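Local coordinates for OsmC family protein (Rhodothermus marinus, PDB 5CML) that probably acts as a carboxyl esterase, this chain being the serine-esterase domain of a longer protein that also carries an OsmC domain, at residues A[32-38]-A[104-110]; A[191-195]-A[243-247]. All coordinates share one frame; numbering follows the deposited sequence.

Contact 1 of 2, residues A[32-38]-A[104-110]; sequences ALFAHCF and LLIGHSL
Leu-33 and Ile-106 join two neighbouring parallel strands, 32-36 and 104-108, at the centre of an alpha/beta-hydrolase sheet, their directions 11° apart. Ile-106 N gives its hydrogen to Leu-33 O at 2.8 Å, one of four backbone bonds that run from Leu-33 N to His-108 N. Beta-branched Ile-106 suits the extended backbone: its CG2 methyl lies 3.5 Å from Phe-34 CD1, while CD1 reaches back to Ala-32 CB. On the other face Leu-33 CB meets Leu-105 CD2 at 3.7 Å.

Packing is tightest at the C-terminal ends of the strands. The His-108 ring, with CG anti to the backbone N (chi1 161°), lies face to face on the Phe-38 ring, centroids 3.7 Å apart and planes at 8°; Ser-109 CB covers its opposite face. In its plane, ND1 accepts Cys-37 N at 3.0 Å, and NE2 is hydrogen-bonded to His-229 O. A leucine in place of His-108 would probably leave Cys-37 N and His-229 O without these partners and Phe-38 without a flat ring to stack on.

Looser, though still buried, is the side toward Leu-110, where Cys-37 SG makes only long contacts, such as that with Leu-110 CB. Ser-109, the probable nucleophile of a strained GxSxG elbow, hydrogen-bonds to His-229 NE2 through OG; across the contact its CB stands 4.0 Å from Cys-37 SG.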
ATOM      1  N   ALA A  32       8.376   5.232   5.856  1.00 20.78           N
ATOM      2  CA  ALA A  32       7.460   4.237   5.313  1.00 19.17           C
ATOM      3  C   ALA A  32       6.896   4.758   4.018  1.00 21.44           C
ATOM      4  O   ALA A  32       6.557   5.932   3.921  1.00 24.59           O
ATOM      5  CB  ALA A  32       6.332   3.933   6.293  1.00 20.93           C
ATOM      6  N   LEU A  33       6.770   3.879   3.026  1.00 21.18           N
ATOM      7  CA  LEU A  33       6.035   4.173   1.806  1.00 21.55           C
ATOM      8  C   LEU A  33       4.676   3.541   1.975  1.00 20.48           C
ATOM      9  O   LEU A  33       4.583   2.357   2.301  1.00 21.11           O
ATOM     10  CB  LEU A  33       6.737   3.612   0.557  1.00 23.62           C
ATOM     11  CG  LEU A  33       5.943   3.709  -0.750  1.00 28.36           C
ATOM     12  CD1 LEU A  33       5.708   5.177  -1.084  1.00 31.83           C
ATOM     13  CD2 LEU A  33       6.644   2.987  -1.927  1.00 33.17           C
ATOM     14  N   PHE A  34       3.637   4.337   1.781  1.00 20.32           N
ATOM     15  CA  PHE A  34       2.261   3.894   2.003  1.00 19.36           C
ATOM     16  C   PHE A  34       1.474   4.084   0.718  1.00 20.31           C
ATOM     17  O   PHE A  34       1.008   5.188   0.419  1.00 20.90           O
ATOM     18  CB  PHE A  34       1.653   4.684   3.171  1.00 19.16           C
ATOM     19  CG  PHE A  34       0.278   4.238   3.612  1.00 21.70           C
ATOM     20  CD1 PHE A  34      -0.332   3.100   3.117  1.00 22.52           C
ATOM     21  CD2 PHE A  34      -0.400   4.994   4.560  1.00 24.17           C
ATOM     22  CE1 PHE A  34      -1.602   2.717   3.562  1.00 24.26           C
ATOM     23  CE2 PHE A  34      -1.663   4.622   5.015  1.00 26.09           C
ATOM     24  CZ  PHE A  34      -2.266   3.475   4.508  1.00 24.73           C
ATOM     25  N   ALA A  35       1.339   2.996  -0.040  1.00 20.79           N
ATOM     26  CA  ALA A  35       0.590   3.008  -1.296  1.00 20.12           C
ATOM     27  C   ALA A  35      -0.838   2.600  -1.009  1.00 21.16           C
ATOM     28  O   ALA A  35      -1.072   1.514  -0.511  1.00 21.81           O
ATOM     29  CB  ALA A  35       1.204   2.083  -2.282  1.00 21.69           C
ATOM     30  N   HIS A  36      -1.794   3.461  -1.314  1.00 20.45           N
ATOM     31  CA  HIS A  36      -3.153   3.228  -0.838  1.00 21.26           C
ATOM     32  C   HIS A  36      -4.214   3.639  -1.845  1.00 21.26           C
ATOM     33  O   HIS A  36      -3.940   4.393  -2.798  1.00 21.94           O
ATOM     34  CB  HIS A  36      -3.374   4.000   0.458  1.00 22.42           C
ATOM     35  CG  HIS A  36      -3.434   5.470   0.242  1.00 24.15           C
ATOM     36  ND1 HIS A  36      -4.606   6.128  -0.056  1.00 25.85           N
ATOM     37  CD2 HIS A  36      -2.455   6.408   0.213  1.00 24.40           C
ATOM     38  CE1 HIS A  36      -4.347   7.412  -0.239  1.00 25.59           C
ATOM     39  NE2 HIS A  36      -3.051   7.604  -0.086  1.00 24.93           N
ATOM     40  N   CYS A  37      -5.441   3.184  -1.595  1.00 22.01           N
ATOM     41  CA  CYS A  37      -6.570   3.499  -2.463  1.00 22.21           C
ATOM     42  C   CYS A  37      -7.675   4.229  -1.702  1.00 25.19           C
ATOM     43  O   CYS A  37      -8.834   4.175  -2.097  1.00 25.28           O
ATOM     44  CB  CYS A  37      -7.120   2.218  -3.095  1.00 24.11           C
ATOM     45  SG  CYS A  37      -5.882   1.385  -4.172  1.00 24.90           S
ATOM     46  N   PHE A  38      -7.326   4.922  -0.616  1.00 24.92           N
ATOM     47  CA  PHE A  38      -8.359   5.570   0.200  1.00 26.02           C
ATOM     48  C   PHE A  38      -8.936   6.795  -0.492  1.00 29.32           C
ATOM     49  O   PHE A  38      -9.971   7.297  -0.091  1.00 29.76           O
ATOM     50  CB  PHE A  38      -7.816   5.956   1.564  1.00 25.43           C
ATOM     51  CG  PHE A  38      -7.520   4.786   2.422  1.00 24.50           C
ATOM     52  CD1 PHE A  38      -8.549   3.991   2.896  1.00 25.73           C
ATOM     53  CD2 PHE A  38      -6.222   4.456   2.742  1.00 24.23           C
ATOM     54  CE1 PHE A  38      -8.281   2.893   3.687  1.00 26.68           C
ATOM     55  CE2 PHE A  38      -5.948   3.351   3.523  1.00 23.88           C
ATOM     56  CZ  PHE A  38      -6.973   2.579   4.000  1.00 25.65           C
ATOM     57  N   LEU A 104       9.949   0.359   5.797  1.00 19.20           N
ATOM     58  CA  LEU A 104       8.604  -0.218   5.939  1.00 19.17           C
ATOM     59  C   LEU A 104       7.815   0.107   4.692  1.00 19.07           C
ATOM     60  O   LEU A 104       7.770   1.274   4.272  1.00 21.24           O
ATOM     61  CB  LEU A 104       7.894   0.346   7.179  1.00 19.70           C
ATOM     62  CG  LEU A 104       6.417   0.015   7.438  1.00 20.91           C
ATOM     63  CD1 LEU A 104       6.206  -1.448   7.650  1.00 20.72           C
ATOM     64  CD2 LEU A 104       5.911   0.789   8.645  1.00 22.02           C
ATOM     65  N   LEU A 105       7.226  -0.921   4.074  1.00 18.48           N
ATOM     66  CA  LEU A 105       6.261  -0.727   3.009  1.00 17.88           C
ATOM     67  C   LEU A 105       4.883  -1.058   3.539  1.00 19.92           C
ATOM     68  O   LEU A 105       4.703  -2.088   4.190  1.00 20.77           O
ATOM     69  CB  LEU A 105       6.566  -1.630   1.813  1.00 20.75           C
ATOM     70  CG  LEU A 105       7.848  -1.346   1.054  1.00 23.39           C
ATOM     71  CD1 LEU A 105       7.964  -2.324  -0.161  1.00 25.16           C
ATOM     72  CD2 LEU A 105       7.979   0.110   0.590  1.00 25.08           C
ATOM     73  N   ILE A 106       3.920  -0.211   3.200  1.00 18.78           N
ATOM     74  CA  ILE A 106       2.522  -0.393   3.575  1.00 19.71           C
ATOM     75  C   ILE A 106       1.680  -0.277   2.321  1.00 18.99           C
ATOM     76  O   ILE A 106       1.841   0.678   1.560  1.00 19.58           O
ATOM     77  CB  ILE A 106       2.035   0.684   4.588  1.00 19.16           C
ATOM     78  CG1 ILE A 106       3.009   0.844   5.756  1.00 19.18           C
ATOM     79  CG2 ILE A 106       0.617   0.358   5.065  1.00 19.92           C
ATOM     80  CD1 ILE A 106       2.800   2.159   6.565  1.00 21.10           C
ATOM     81  N   GLY A 107       0.763  -1.217   2.109  1.00 19.22           N
ATOM     82  CA  GLY A 107      -0.110  -1.147   0.957  1.00 19.76           C
ATOM     83  C   GLY A 107      -1.556  -1.437   1.298  1.00 20.24           C
ATOM     84  O   GLY A 107      -1.849  -2.417   1.965  1.00 21.85           O
ATOM     85  N   HIS A 108      -2.466  -0.610   0.799  1.00 19.07           N
ATOM     86  CA  HIS A 108      -3.896  -0.841   0.976  1.00 19.76           C
ATOM     87  C   HIS A 108      -4.528  -1.250  -0.350  1.00 18.31           C
ATOM     88  O   HIS A 108      -4.225  -0.666  -1.387  1.00 20.03           O
ATOM     89  CB  HIS A 108      -4.559   0.421   1.533  1.00 19.92           C
ATOM     90  CG  HIS A 108      -6.041   0.468   1.335  1.00 21.31           C
ATOM     91  ND1 HIS A 108      -6.655   1.362   0.483  1.00 21.90           N
ATOM     92  CD2 HIS A 108      -7.039  -0.238   1.921  1.00 21.65           C
ATOM     93  CE1 HIS A 108      -7.965   1.191   0.536  1.00 22.81           C
ATOM     94  NE2 HIS A 108      -8.223   0.217   1.392  1.00 21.69           N
ATOM     95  N   SER A 109      -5.367  -2.280  -0.302  1.00 19.62           N
ATOM     96  CA  SER A 109      -6.148  -2.748  -1.441  1.00 21.89           C
ATOM     97  C   SER A 109      -5.199  -3.173  -2.574  1.00 20.54           C
ATOM     98  O   SER A 109      -4.243  -3.930  -2.345  1.00 20.69           O
ATOM     99  CB  SER A 109      -7.141  -1.655  -1.877  1.00 22.49           C
ATOM    100  OG  SER A 109      -8.017  -2.105  -2.888  1.00 23.14           O
ATOM    101  N   LEU A 110      -5.435  -2.680  -3.775  1.00 22.46           N
ATOM    102  CA  LEU A 110      -4.520  -2.945  -4.893  1.00 23.55           C
ATOM    103  C   LEU A 110      -3.090  -2.524  -4.579  1.00 24.15           C
ATOM    104  O   LEU A 110      -2.140  -3.133  -5.073  1.00 24.41           O
ATOM    105  CB  LEU A 110      -4.989  -2.236  -6.163  1.00 26.78           C
ATOM    106  CG  LEU A 110      -6.171  -2.865  -6.874  1.00 29.13           C
ATOM    107  CD1 LEU A 110      -6.362  -2.133  -8.182  1.00 30.69           C
ATOM    108  CD2 LEU A 110      -5.969  -4.367  -7.147  1.00 31.18           C
TER

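Contact 2 of 2, residues A[191-195]-A[243-247]; sequences PLLLF and VLGAW
Trp-247 lays its indole against Leu-193 where the C-terminal helix of this alpha/beta-hydrolase domain packs on strand 192-195. No hydrogen bond crosses the contact; it is made of apolar side chains and backbone atoms of Pro-191 to Leu-193. The first torsion of Trp-247 sets CG anti to the backbone N (chi1 174°), carrying the ring to the strand. From the root outward, its CB meets the Leu-193 CD2 methyl at 4.0 Å, and Trp-247 CG and CD2 lie against that same methyl. The six-membered ring takes Leu-193 CB squarely over one face, 3.5 Å from its centroid and almost on the ring normal, a CH-pi contact. At the far rim CZ2 comes 3.6 Å from Leu-192 C and touches Pro-191 CB at 3.8 Å. At the ring edge the outermost carbon, CH2, comes 3.6 Å from Pro-191 O, which lies near the ring plane. A wide, flat side chain suits this place because it spans the gap between helix and strand and touches three successive residues.

At the other end of the contact, about one helical turn before Trp-247, the branched side chains of Val-243 and Leu-244 pack round the end of the Phe-195 ring. Phe-195 CZ presents the ring edge to Leu-244 N and lies 4.0 Å from Leu-244 CB, while Val-243 CG1 approaches obliquely at 4.1 Å.

Helix segment 243-247 runs nearly antiparallel to strand segment 192-195 (169°), the axes 10.4 Å apart at their closest; strands 127-131 and 219-223 flank strand 192-196, with Trp-247 touching Ala-127 of one and Ser-220 of the other.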
ATOM      1  N   PRO A 191       9.506  -9.834   7.523  1.00 21.41           N
ATOM      2  CA  PRO A 191       8.272  -9.929   8.311  1.00 20.50           C
ATOM      3  C   PRO A 191       7.073  -9.278   7.614  1.00 19.54           C
ATOM      4  O   PRO A 191       7.173  -8.201   7.004  1.00 19.70           O
ATOM      5  CB  PRO A 191       8.621  -9.180   9.600  1.00 21.79           C
ATOM      6  CG  PRO A 191      10.087  -9.236   9.706  1.00 24.44           C
ATOM      7  CD  PRO A 191      10.622  -9.269   8.295  1.00 23.17           C
ATOM      8  N   LEU A 192       5.934  -9.949   7.742  1.00 19.30           N
ATOM      9  CA  LEU A 192       4.681  -9.568   7.103  1.00 18.62           C
ATOM     10  C   LEU A 192       3.566  -9.407   8.128  1.00 18.93           C
ATOM     11  O   LEU A 192       3.401 -10.256   9.007  1.00 19.90           O
ATOM     12  CB  LEU A 192       4.275 -10.643   6.094  1.00 19.83           C
ATOM     13  CG  LEU A 192       2.900 -10.501   5.434  1.00 21.85           C
ATOM     14  CD1 LEU A 192       2.835  -9.271   4.560  1.00 21.88           C
ATOM     15  CD2 LEU A 192       2.535 -11.752   4.635  1.00 24.44           C
ATOM     16  N   LEU A 193       2.788  -8.346   7.977  1.00 17.47           N
ATOM     17  CA  LEU A 193       1.573  -8.137   8.774  1.00 16.96           C
ATOM     18  C   LEU A 193       0.397  -7.865   7.843  1.00 17.57           C
ATOM     19  O   LEU A 193       0.400  -6.900   7.075  1.00 19.16           O
ATOM     20  CB  LEU A 193       1.771  -6.978   9.777  1.00 18.20           C
ATOM     21  CG  LEU A 193       0.512  -6.531  10.526  1.00 17.88           C
ATOM     22  CD1 LEU A 193      -0.103  -7.695  11.348  1.00 19.86           C
ATOM     23  CD2 LEU A 193       0.824  -5.339  11.438  1.00 19.07           C
ATOM     24  N   LEU A 194      -0.588  -8.753   7.878  1.00 17.66           N
ATOM     25  CA  LEU A 194      -1.795  -8.622   7.086  1.00 18.29           C
ATOM     26  C   LEU A 194      -2.953  -8.127   7.932  1.00 17.78           C
ATOM     27  O   LEU A 194      -3.278  -8.757   8.931  1.00 20.09           O
ATOM     28  CB  LEU A 194      -2.197  -9.979   6.503  1.00 18.04           C
ATOM     29  CG  LEU A 194      -1.167 -10.670   5.609  1.00 20.28           C
ATOM     30  CD1 LEU A 194      -1.493 -12.155   5.503  1.00 23.16           C
ATOM     31  CD2 LEU A 194      -1.166 -10.014   4.243  1.00 23.21           C
ATOM     32  N   PHE A 195      -3.592  -7.044   7.510  1.00 17.18           N
ATOM     33  CA  PHE A 195      -4.859  -6.599   8.085  1.00 17.48           C
ATOM     34  C   PHE A 195      -5.970  -6.910   7.118  1.00 15.84           C
ATOM     35  O   PHE A 195      -5.812  -6.664   5.922  1.00 18.84           O
ATOM     36  CB  PHE A 195      -4.892  -5.093   8.326  1.00 17.47           C
ATOM     37  CG  PHE A 195      -3.934  -4.581   9.366  1.00 17.73           C
ATOM     38  CD1 PHE A 195      -4.320  -4.464  10.688  1.00 17.99           C
ATOM     39  CD2 PHE A 195      -2.671  -4.129   9.004  1.00 18.80           C
ATOM     40  CE1 PHE A 195      -3.439  -3.928  11.637  1.00 18.99           C
ATOM     41  CE2 PHE A 195      -1.806  -3.608   9.939  1.00 18.23           C
ATOM     42  CZ  PHE A 195      -2.196  -3.508  11.261  1.00 19.14           C
ATOM     43  N   VAL A 243      -1.464  -0.229  15.641  1.00 18.45           N
ATOM     44  CA  VAL A 243      -0.946  -1.581  15.689  1.00 17.83           C
ATOM     45  C   VAL A 243       0.222  -1.739  14.722  1.00 17.09           C
ATOM     46  O   VAL A 243       1.228  -2.343  15.055  1.00 17.84           O
ATOM     47  CB  VAL A 243      -2.050  -2.597  15.367  1.00 18.18           C
ATOM     48  CG1 VAL A 243      -1.503  -3.999  15.222  1.00 19.73           C
ATOM     49  CG2 VAL A 243      -3.149  -2.571  16.483  1.00 18.91           C
ATOM     50  N   LEU A 244       0.065  -1.199  13.526  1.00 17.05           N
ATOM     51  CA  LEU A 244       1.106  -1.299  12.501  1.00 18.40           C
ATOM     52  C   LEU A 244       2.408  -0.672  13.010  1.00 20.54           C
ATOM     53  O   LEU A 244       3.492  -1.265  12.899  1.00 20.21           O
ATOM     54  CB  LEU A 244       0.610  -0.650  11.200  1.00 22.03           C
ATOM     55  CG  LEU A 244       1.274  -0.960   9.863  1.00 30.02           C
ATOM     56  CD1 LEU A 244       0.654  -0.056   8.793  1.00 30.44           C
ATOM     57  CD2 LEU A 244       2.714  -0.788   9.921  1.00 32.48           C
ATOM     58  N   GLY A 245       2.312   0.514  13.585  1.00 21.41           N
ATOM     59  CA  GLY A 245       3.497   1.199  14.075  1.00 23.09           C
ATOM     60  C   GLY A 245       4.188   0.420  15.180  1.00 21.60           C
ATOM     61  O   GLY A 245       5.406   0.304  15.212  1.00 21.88           O
ATOM     62  N   ALA A 246       3.402  -0.123  16.102  1.00 19.36           N
ATOM     63  CA  ALA A 246       3.967  -0.894  17.206  1.00 19.09           C
ATOM     64  C   ALA A 246       4.646  -2.169  16.703  1.00 20.14           C
ATOM     65  O   ALA A 246       5.724  -2.549  17.161  1.00 21.34           O
ATOM     66  CB  ALA A 246       2.859  -1.222  18.238  1.00 21.13           C
ATOM     67  N   TRP A 247       3.988  -2.840  15.764  1.00 18.96           N
ATOM     68  CA  TRP A 247       4.527  -4.063  15.209  1.00 19.34           C
ATOM     69  C   TRP A 247       5.830  -3.828  14.459  1.00 18.61           C
ATOM     70  O   TRP A 247       6.801  -4.534  14.652  1.00 20.56           O
ATOM     71  CB  TRP A 247       3.496  -4.706  14.295  1.00 19.83           C
ATOM     72  CG  TRP A 247       3.989  -5.879  13.563  1.00 18.04           C
ATOM     73  CD1 TRP A 247       4.077  -7.166  14.029  1.00 20.61           C
ATOM     74  CD2 TRP A 247       4.484  -5.902  12.223  1.00 19.00           C
ATOM     75  NE1 TRP A 247       4.600  -7.988  13.055  1.00 19.70           N
ATOM     76  CE2 TRP A 247       4.843  -7.236  11.932  1.00 19.30           C
ATOM     77  CE3 TRP A 247       4.639  -4.927  11.234  1.00 19.71           C
ATOM     78  CZ2 TRP A 247       5.349  -7.616  10.695  1.00 21.44           C
ATOM     79  CZ3 TRP A 247       5.140  -5.313   9.997  1.00 20.94           C
ATOM     80  CH2 TRP A 247       5.494  -6.641   9.749  1.00 22.45           C
TER

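How the contacts relate
Both contacts draw on the same eight-stranded sheet, but at different depths. Contact 1 joins two adjacent strands near the middle of the chain and is wholly buried; contact 2, about 12 Å away between centres, sets a helix on a strand nearer the sheet's edge, and Trp-247 and Val-243 are only partly buried. Their chemistry follows: backbone hydrogen bonds and a histidine fixed beside the probable nucleophile in contact 1, apolar and CH-pi packing without any cross-contact hydrogen bond in contact 2. Leu-244 connects them. Its CD1 meets Ile-106 CG2 and its CD2 meets Leu-104 CD2, both at 3.8 Å, so helix 234-252 packs on the sheet face that carries Ile-106.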